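Local coordinates for protein putative platelet activating factor (Streptococcus pneumoniae, PDB 2HSJ) that is of unknown function but is probably a GDSL-type (SGNH) hydrolase that cleaves ester bonds of acylated substrates, at residues D[43-48]-D[90-95]; D[75-80]-D[115-120]; D[128-133]-D[207-212]. One frame throughout, in Å; residues are numbered along the deposited sequence.

Overall arrangement
From the N terminus, helix 3-30 precedes strand 37-41, and the short helix after that strand supplies the first half of contact 1. Contact 1 closes a loop of 41 intervening residues on strand 88-92. Inside that loop contact 2 opens at 75-80, and it closes later, on helix 104-121, so the two cross along the chain. Contact 3 follows in series, closing a loop of 73 residues and tying strand 126-130 to helix 199-209. Contacts 1 and 3 share the parallel sheet: strands 88-92 and 126-130 are neighbours, with L91 probably hydrogen-bonded to K128 and L130. Contact 2 ties loop to helix in an outer layer, about 16 Å and 20 Å centre to centre from contacts 1 and 3.

Contact 1 (D[43-48]-D[90-95]); sequences SIVEYY and FLLIGT
L92 meets I44 and V45 with two different parts of its side chain, so that one leucine on a strand serves two successive residues of a short helix. Its outer branch goes to I44: CD2 of L92 lies 3.7 Å from CG2 of I44, the branched end of the leucine set at a slant to the isoleucine. Its base goes to V45. There CG2 of V45 sits 3.8 Å from CB of L92, the two side chains lying alongside one another and pointing opposite ways. The rotation of L92 accounts for this division, because with CG trans to the backbone N (chi1 178°) the branched end is carried on to I44 while CB stays beside the valine. On I44 the touching methyl is the short branch, CG2, which points opposite the backbone N. No hydrogen bond spans the contact, and all three residues are buried near the centre of the chain. On neighbouring strands V45 also packs on F39 and L92 on L130. The helix starts at S43, the serine of the GDS sequence motif, whose side chain touches H196. A short helix packed on a central strand of the parallel sheet in this way is consistent with the conserved GDS(L) block that follows the first sheet strand in SGNH hydrolases.

Contact 2 (D[75-80]-D[115-120]); sequences ENLDAH and IQSVAR
L77 and S117 are the residues whose CA atoms come nearest, 8.7 Å apart, a spacing bridged by side chains alone. Segment 115-120 is regular helix, part of helix 104-121. Segment 75-80 is less regular: beyond helix 70-75 the chain leaves helical angles at N76, has them again over 77-79 but without the regular helical bonds, and is held in tight turns, with A79 N bonded to N76 O and H80 N to L77 O, both at 2.9 Å. From this turn L77 projects toward the helix. Its CG is trans to the backbone N (chi1 -175°), and the methyl CD2 does the touching, 3.7 Å from OG and 3.8 Å from CB of S117. This is van der Waals packing against a hydroxymethyl group. At the next residue along the helix, CD2 of L77 lies a looser 4.5 Å from CG2 of V118, which also rests on I127 of strand 126-130. The turn is anchored elsewhere too: D78 forms a salt bridge with R25 of helix 3-30, and H80 is hydrogen-bonded to Y68 OH and R63 O. Helix 104-121 belongs to the beta-alpha-beta crossover between parallel strands 88-92 and 126-130, in the outer helical layer of an alpha/beta/alpha fold.

Contact 3 (D[128-133]-D[207-212]); sequences KLLSIL and KSLKDY
Y212, whose backbone carbonyl faces K128, turns its ring so that one edge looks back at its own helix. S208 O and L209 O both lie at that edge, in the ring plane; S208 O is 3.6 Å from CD2 of Y212. The side chain of Y212 comes no closer to segment 128-133 than the 4.8 Å between its CD1 and CD of K128, and it also packs on F90, E171 and P174, while a magnesium ion lies about 4 Å from it, too far for direct coordination. The setting is the alpha/beta/alpha sandwich of the SGNH hydrolases, in which the C-terminal helix 199-209 covers a face of the parallel sheet and strand 126-130 lies beneath it. Residues 211-212 form a 3-10 segment, and the bond from Y212 N to L209 O, 2.9 Å long, ties Y212 to the leucine three residues earlier.

The backbone carbonyl of Y212 is approached by the last methylene of K128. The lysine chain is bent at chi2 (-62°), which carries CE to 4.0 Å from Y212 O. The ammonium group beyond has its main partner elsewhere: NZ forms a salt bridge with E171 of strand 170-173, and a long, weak ion pair with E126. A water also sits between the two segments, weakly bonded to NZ of K128 and 3.0 Å from Y212 O, to which it can donate.

The other half of the contact is purely apolar. L130 and L209 meet end on through their methyls, both residues buried, with V173 and V175 packing on L209 as well. Their closest atoms are CD2 of L130 and CD2 of L209, 3.9 Å apart.

Contact 1 (D[43-48]-D[90-95])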
loop_
_atom_site.group_PDB
_atom_site.type_symbol
_atom_site.label_atom_id
_atom_site.label_comp_id
_atom_site.label_asym_id
_atom_site.label_seq_id
_atom_site.Cartn_x
_atom_site.Cartn_y
_atom_site.Cartn_z
ATOM N N SER D 43 -8.836 24.173 8.484
ATOM C CA SER D 43 -8.331 24.542 7.149
ATOM C C SER D 43 -6.856 24.191 6.972
ATOM O O SER D 43 -6.432 23.839 5.894
ATOM C CB SER D 43 -8.472 26.056 6.919
ATOM O OG SER D 43 -9.772 26.486 7.225
ATOM N N ILE D 44 -6.054 24.410 8.005
ATOM C CA ILE D 44 -4.623 24.157 7.892
ATOM C C ILE D 44 -4.375 22.693 7.520
ATOM O O ILE D 44 -3.456 22.383 6.772
ATOM C CB ILE D 44 -3.877 24.535 9.194
ATOM C CG1 ILE D 44 -4.228 25.953 9.626
ATOM C CG2 ILE D 44 -2.357 24.307 9.059
ATOM C CD1 ILE D 44 -3.800 26.964 8.695
ATOM N N VAL D 45 -5.184 21.789 8.063
ATOM C CA VAL D 45 -5.120 20.376 7.651
ATOM C C VAL D 45 -5.666 20.177 6.238
ATOM O O VAL D 45 -5.009 19.539 5.416
ATOM C CB VAL D 45 -5.885 19.478 8.651
ATOM C CG1 VAL D 45 -5.783 18.012 8.211
ATOM C CG2 VAL D 45 -5.316 19.688 10.077
ATOM N N GLU D 46 -6.872 20.684 5.957
ATOM C CA GLU D 46 -7.449 20.448 4.628
ATOM C C GLU D 46 -6.505 20.835 3.492
ATOM O O GLU D 46 -6.396 20.129 2.455
ATOM C CB GLU D 46 -8.789 21.190 4.426
ATOM C CG GLU D 46 -9.432 20.721 3.137
ATOM C CD GLU D 46 -10.657 21.477 2.705
ATOM O OE1 GLU D 46 -11.374 22.085 3.547
ATOM O OE2 GLU D 46 -10.912 21.460 1.464
ATOM N N TYR D 47 -5.810 21.955 3.692
ATOM C CA TYR D 47 -4.962 22.521 2.634
ATOM C C TYR D 47 -3.511 22.044 2.686
ATOM O O TYR D 47 -2.664 22.459 1.847
ATOM C CB TYR D 47 -4.967 24.061 2.672
ATOM C CG TYR D 47 -6.325 24.723 2.733
ATOM C CD1 TYR D 47 -7.442 24.149 2.124
ATOM C CD2 TYR D 47 -6.466 25.968 3.359
ATOM C CE1 TYR D 47 -8.721 24.806 2.173
ATOM C CE2 TYR D 47 -7.697 26.606 3.413
ATOM C CZ TYR D 47 -8.808 26.018 2.826
ATOM O OH TYR D 47 -10.018 26.692 2.911
ATOM N N TYR D 48 -3.208 21.148 3.611
ATOM C CA TYR D 48 -1.845 20.673 3.818
ATOM C C TYR D 48 -1.432 19.752 2.682
ATOM O O TYR D 48 -2.097 18.716 2.447
ATOM C CB TYR D 48 -1.844 19.881 5.118
ATOM C CG TYR D 48 -0.487 19.703 5.820
ATOM C CD1 TYR D 48 -0.416 19.801 7.204
ATOM C CD2 TYR D 48 0.700 19.461 5.116
ATOM C CE1 TYR D 48 0.763 19.626 7.884
ATOM C CE2 TYR D 48 1.944 19.263 5.800
ATOM C CZ TYR D 48 1.951 19.400 7.199
ATOM O OH TYR D 48 3.137 19.221 7.906
ATOM N N PHE D 90 -3.237 12.636 13.886
ATOM C CA PHE D 90 -2.724 13.982 14.172
ATOM C C PHE D 90 -3.915 14.905 14.176
ATOM O O PHE D 90 -4.695 14.914 13.221
ATOM C CB PHE D 90 -1.734 14.427 13.105
ATOM C CG PHE D 90 -0.352 13.895 13.306
ATOM C CD1 PHE D 90 -0.104 12.539 13.459
ATOM C CD2 PHE D 90 0.715 14.785 13.381
ATOM C CE1 PHE D 90 1.188 12.081 13.651
ATOM C CE2 PHE D 90 2.004 14.336 13.582
ATOM C CZ PHE D 90 2.247 12.983 13.720
ATOM N N LEU D 91 -4.054 15.688 15.239
ATOM C CA LEU D 91 -5.187 16.565 15.400
ATOM C C LEU D 91 -4.702 18.014 15.538
ATOM O O LEU D 91 -3.977 18.359 16.476
ATOM C CB LEU D 91 -5.964 16.135 16.640
ATOM C CG LEU D 91 -7.195 16.943 16.946
ATOM C CD1 LEU D 91 -8.132 16.991 15.746
ATOM C CD2 LEU D 91 -7.869 16.315 18.187
ATOM N N LEU D 92 -5.154 18.863 14.608
ATOM C CA LEU D 92 -4.824 20.283 14.625
ATOM C C LEU D 92 -6.142 21.026 14.532
ATOM O O LEU D 92 -6.778 21.106 13.465
ATOM C CB LEU D 92 -3.899 20.713 13.457
ATOM C CG LEU D 92 -3.582 22.216 13.428
ATOM C CD1 LEU D 92 -2.969 22.720 14.773
ATOM C CD2 LEU D 92 -2.639 22.467 12.280
ATOM N N ILE D 93 -6.560 21.596 15.653
ATOM C CA ILE D 93 -7.846 22.264 15.699
ATOM C C ILE D 93 -7.876 23.201 16.879
ATOM O O ILE D 93 -7.160 22.983 17.866
ATOM C CB ILE D 93 -9.016 21.219 15.749
ATOM C CG1 ILE D 93 -10.358 21.882 15.368
ATOM C CG2 ILE D 93 -9.026 20.462 17.094
ATOM C CD1 ILE D 93 -11.392 20.902 14.931
ATOM N N GLY D 94 -8.691 24.255 16.745
ATOM C CA GLY D 94 -8.910 25.189 17.831
ATOM C C GLY D 94 -8.763 26.628 17.406
ATOM O O GLY D 94 -9.361 27.488 18.052
ATOM N N THR D 95 -8.002 26.920 16.345
ATOM C CA THR D 95 -7.811 28.334 15.967
ATOM C C THR D 95 -9.139 28.997 15.635
ATOM O O THR D 95 -9.297 30.193 15.853
ATOM C CB THR D 95 -6.745 28.557 14.865
ATOM O OG1 THR D 95 -6.320 29.939 14.878
ATOM C CG2 THR D 95 -7.258 28.178 13.471
#

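Contact 2 (D[75-80]-D[115-120])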
loop_
_atom_site.group_PDB
_atom_site.type_symbol
_atom_site.label_atom_id
_atom_site.label_comp_id
_atom_site.label_asym_id
_atom_site.label_seq_id
_atom_site.Cartn_x
_atom_site.Cartn_y
_atom_site.Cartn_z
ATOM N N GLU D 75 -19.193 16.490 16.756
ATOM C CA GLU D 75 -20.503 16.109 16.244
ATOM C C GLU D 75 -20.404 15.170 15.034
ATOM O O GLU D 75 -21.213 14.245 14.883
ATOM C CB GLU D 75 -21.260 17.382 15.860
ATOM C CG GLU D 75 -22.709 17.180 15.533
ATOM C CD GLU D 75 -23.324 18.394 14.852
ATOM O OE1 GLU D 75 -22.872 19.537 15.127
ATOM O OE2 GLU D 75 -24.252 18.198 14.034
ATOM N N ASN D 76 -19.382 15.399 14.197
ATOM C CA ASN D 76 -19.220 14.671 12.942
ATOM C C ASN D 76 -18.000 13.779 12.926
ATOM O O ASN D 76 -17.462 13.497 11.862
ATOM C CB ASN D 76 -19.136 15.660 11.794
ATOM C CG ASN D 76 -20.447 16.369 11.588
ATOM O OD1 ASN D 76 -21.372 15.817 10.988
ATOM N ND2 ASN D 76 -20.566 17.565 12.156
ATOM N N LEU D 77 -17.564 13.334 14.107
ATOM C CA LEU D 77 -16.293 12.633 14.215
ATOM C C LEU D 77 -16.181 11.407 13.306
ATOM O O LEU D 77 -15.091 11.076 12.802
ATOM C CB LEU D 77 -16.061 12.237 15.670
ATOM C CG LEU D 77 -14.712 11.600 15.992
ATOM C CD1 LEU D 77 -13.546 12.523 15.630
ATOM C CD2 LEU D 77 -14.669 11.251 17.509
ATOM N N ASP D 78 -17.320 10.749 13.078
ATOM C CA ASP D 78 -17.346 9.552 12.240
ATOM C C ASP D 78 -16.855 9.794 10.823
ATOM O O ASP D 78 -16.379 8.865 10.158
ATOM C CB ASP D 78 -18.787 9.006 12.149
ATOM C CG ASP D 78 -19.739 9.947 11.419
ATOM O OD1 ASP D 78 -19.985 11.069 11.889
ATOM O OD2 ASP D 78 -20.292 9.530 10.379
ATOM N N ALA D 79 -17.021 11.016 10.333
ATOM C CA ALA D 79 -16.572 11.307 8.967
ATOM C C ALA D 79 -15.034 11.261 8.849
ATOM O O ALA D 79 -14.490 11.218 7.734
ATOM C CB ALA D 79 -17.113 12.673 8.504
ATOM N N HIS D 80 -14.357 11.296 9.998
ATOM C CA HIS D 80 -12.909 11.553 9.993
ATOM C C HIS D 80 -12.104 10.338 10.325
ATOM O O HIS D 80 -10.878 10.418 10.351
ATOM C CB HIS D 80 -12.584 12.692 10.956
ATOM C CG HIS D 80 -13.302 13.950 10.598
ATOM N ND1 HIS D 80 -12.745 14.926 9.797
ATOM C CD2 HIS D 80 -14.556 14.367 10.885
ATOM C CE1 HIS D 80 -13.618 15.904 9.628
ATOM N NE2 HIS D 80 -14.740 15.575 10.246
ATOM N N ILE D 115 -11.059 12.534 22.276
ATOM C CA ILE D 115 -10.051 11.587 22.738
ATOM C C ILE D 115 -10.716 10.329 23.276
ATOM O O ILE D 115 -10.340 9.195 22.936
ATOM C CB ILE D 115 -9.150 12.228 23.830
ATOM C CG1 ILE D 115 -8.263 13.294 23.203
ATOM C CG2 ILE D 115 -8.298 11.169 24.510
ATOM C CD1 ILE D 115 -7.665 14.245 24.228
ATOM N N GLN D 116 -11.720 10.517 24.133
ATOM C CA GLN D 116 -12.410 9.364 24.696
ATOM C C GLN D 116 -13.169 8.532 23.646
ATOM O O GLN D 116 -13.223 7.308 23.736
ATOM C CB GLN D 116 -13.361 9.805 25.790
ATOM C CG GLN D 116 -12.646 10.425 26.957
ATOM C CD GLN D 116 -13.611 11.042 27.949
ATOM O OE1 GLN D 116 -14.789 11.247 27.652
ATOM N NE2 GLN D 116 -13.117 11.351 29.123
ATOM N N SER D 117 -13.745 9.192 22.641
ATOM C CA SER D 117 -14.459 8.452 21.615
ATOM C C SER D 117 -13.483 7.620 20.757
ATOM O O SER D 117 -13.735 6.448 20.446
ATOM C CB SER D 117 -15.259 9.431 20.779
ATOM O OG SER D 117 -16.087 8.745 19.857
ATOM N N VAL D 118 -12.353 8.220 20.415
ATOM C CA VAL D 118 -11.321 7.497 19.674
ATOM C C VAL D 118 -10.803 6.292 20.463
ATOM O O VAL D 118 -10.588 5.218 19.875
ATOM C CB VAL D 118 -10.162 8.437 19.289
ATOM C CG1 VAL D 118 -8.975 7.643 18.686
ATOM C CG2 VAL D 118 -10.651 9.519 18.321
ATOM N N ALA D 119 -10.636 6.447 21.783
ATOM C CA ALA D 119 -10.136 5.356 22.660
ATOM C C ALA D 119 -11.025 4.113 22.621
ATOM O O ALA D 119 -10.545 2.976 22.709
ATOM C CB ALA D 119 -10.020 5.838 24.125
ATOM N N ARG D 120 -12.327 4.352 22.520
ATOM C CA ARG D 120 -13.287 3.278 22.474
ATOM C C ARG D 120 -13.171 2.538 21.155
ATOM O O ARG D 120 -13.137 1.317 21.141
ATOM C CB ARG D 120 -14.710 3.822 22.648
ATOM C CG ARG D 120 -15.066 4.200 24.066
ATOM C CD ARG D 120 -16.278 5.136 24.073
ATOM N NE ARG D 120 -17.496 4.455 23.635
ATOM C CZ ARG D 120 -18.710 5.002 23.661
ATOM N NH1 ARG D 120 -18.882 6.248 24.109
ATOM N NH2 ARG D 120 -19.757 4.302 23.234
#

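Contact 3 (D[128-133]-D[207-212])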
loop_
_atom_site.group_PDB
_atom_site.type_symbol
_atom_site.label_atom_id
_atom_site.label_comp_id
_atom_site.label_asym_id
_atom_site.label_seq_id
_atom_site.Cartn_x
_atom_site.Cartn_y
_atom_site.Cartn_z
ATOM N N LYS D 128 -1.795 12.490 18.379
ATOM C CA LYS D 128 -0.809 13.566 18.499
ATOM C C LYS D 128 -1.593 14.865 18.442
ATOM O O LYS D 128 -2.144 15.228 17.396
ATOM C CB LYS D 128 0.215 13.456 17.361
ATOM C CG LYS D 128 0.866 12.073 17.261
ATOM C CD LYS D 128 1.638 11.766 18.561
ATOM C CE LYS D 128 2.266 10.383 18.551
ATOM N NZ LYS D 128 2.920 10.069 19.879
ATOM N N LEU D 129 -1.680 15.537 19.588
ATOM C CA LEU D 129 -2.489 16.757 19.678
ATOM C C LEU D 129 -1.558 17.957 19.469
ATOM O O LEU D 129 -0.729 18.289 20.340
ATOM C CB LEU D 129 -3.176 16.838 21.050
ATOM C CG LEU D 129 -4.020 18.078 21.386
ATOM C CD1 LEU D 129 -5.212 18.249 20.394
ATOM C CD2 LEU D 129 -4.502 17.978 22.846
ATOM N N LEU D 130 -1.693 18.588 18.306
ATOM C CA LEU D 130 -0.766 19.650 17.958
ATOM C C LEU D 130 -1.100 20.914 18.720
ATOM O O LEU D 130 -2.268 21.252 18.918
ATOM C CB LEU D 130 -0.804 19.943 16.446
ATOM C CG LEU D 130 0.149 19.069 15.630
ATOM C CD1 LEU D 130 -0.133 17.554 15.734
ATOM C CD2 LEU D 130 0.063 19.565 14.183
ATOM N N SER D 131 -0.068 21.668 19.075
ATOM C CA SER D 131 -0.300 23.035 19.504
ATOM C C SER D 131 -1.035 23.797 18.397
ATOM O O SER D 131 -0.689 23.664 17.221
ATOM C CB SER D 131 1.052 23.694 19.770
ATOM O OG SER D 131 1.821 23.703 18.590
ATOM N N ILE D 132 -2.008 24.628 18.765
ATOM C CA ILE D 132 -2.546 25.612 17.825
ATOM C C ILE D 132 -1.397 26.497 17.329
ATOM O O ILE D 132 -0.538 26.929 18.095
ATOM C CB ILE D 132 -3.636 26.461 18.513
ATOM C CG1 ILE D 132 -4.776 25.557 19.010
ATOM C CG2 ILE D 132 -4.106 27.602 17.606
ATOM C CD1 ILE D 132 -5.761 26.247 19.973
ATOM N N LEU D 133 -1.383 26.776 16.025
ATOM C CA LEU D 133 -0.255 27.494 15.450
ATOM C C LEU D 133 -0.333 28.997 15.745
ATOM O O LEU D 133 -1.423 29.525 15.987
ATOM C CB LEU D 133 -0.192 27.263 13.939
ATOM C CG LEU D 133 -0.312 25.821 13.451
ATOM C CD1 LEU D 133 -0.061 25.757 11.944
ATOM C CD2 LEU D 133 0.667 24.957 14.172
ATOM N N LYS D 207 8.841 19.583 8.880
ATOM C CA LYS D 207 10.130 19.256 9.480
ATOM C C LYS D 207 9.966 19.080 11.004
ATOM O O LYS D 207 10.534 18.150 11.587
ATOM C CB LYS D 207 11.125 20.370 9.176
ATOM C CG LYS D 207 12.522 20.160 9.735
ATOM C CD LYS D 207 13.423 21.290 9.227
ATOM C CE LYS D 207 14.499 21.662 10.229
ATOM N NZ LYS D 207 15.776 20.932 10.018
ATOM N N SER D 208 9.157 19.930 11.630
ATOM C CA SER D 208 8.944 19.794 13.073
ATOM C C SER D 208 8.124 18.552 13.418
ATOM O O SER D 208 8.325 17.986 14.494
ATOM C CB SER D 208 8.274 21.033 13.649
ATOM O OG SER D 208 6.939 21.124 13.215
ATOM N N LEU D 209 7.229 18.112 12.516
ATOM C CA LEU D 209 6.346 16.951 12.802
ATOM C C LEU D 209 6.947 15.591 12.478
ATOM O O LEU D 209 6.438 14.575 12.956
ATOM C CB LEU D 209 5.019 17.049 12.024
ATOM C CG LEU D 209 4.083 18.173 12.445
ATOM C CD1 LEU D 209 2.883 18.223 11.491
ATOM C CD2 LEU D 209 3.621 17.986 13.897
ATOM N N LYS D 210 7.986 15.552 11.651
ATOM C CA LYS D 210 8.427 14.282 11.081
ATOM C C LYS D 210 8.680 13.169 12.104
ATOM O O LYS D 210 8.213 12.043 11.934
ATOM C CB LYS D 210 9.668 14.497 10.208
ATOM C CG LYS D 210 10.203 13.180 9.634
ATOM C CD LYS D 210 11.435 13.394 8.787
ATOM C CE LYS D 210 11.627 12.253 7.770
ATOM N NZ LYS D 210 11.134 10.954 8.290
ATOM N N ASP D 211 9.405 13.484 13.173
ATOM C CA ASP D 211 9.744 12.476 14.174
ATOM C C ASP D 211 8.521 11.912 14.852
ATOM O O ASP D 211 8.534 10.756 15.317
ATOM C CB ASP D 211 10.684 13.035 15.238
ATOM C CG ASP D 211 12.132 13.122 14.762
ATOM O OD1 ASP D 211 12.424 12.934 13.554
ATOM O OD2 ASP D 211 12.998 13.402 15.616
ATOM N N TYR D 212 7.463 12.723 14.932
ATOM C CA TYR D 212 6.226 12.320 15.600
ATOM C C TYR D 212 5.407 11.359 14.759
ATOM O O TYR D 212 4.448 10.762 15.263
ATOM C CB TYR D 212 5.356 13.539 15.979
ATOM C CG TYR D 212 5.985 14.448 16.987
ATOM C CD1 TYR D 212 5.769 14.239 18.354
ATOM C CD2 TYR D 212 6.798 15.508 16.590
ATOM C CE1 TYR D 212 6.344 15.079 19.304
ATOM C CE2 TYR D 212 7.384 16.353 17.542
ATOM C CZ TYR D 212 7.146 16.121 18.896
ATOM O OH TYR D 212 7.721 16.959 19.854
HETATM O O HOH W 1 5.405 9.451 17.770
#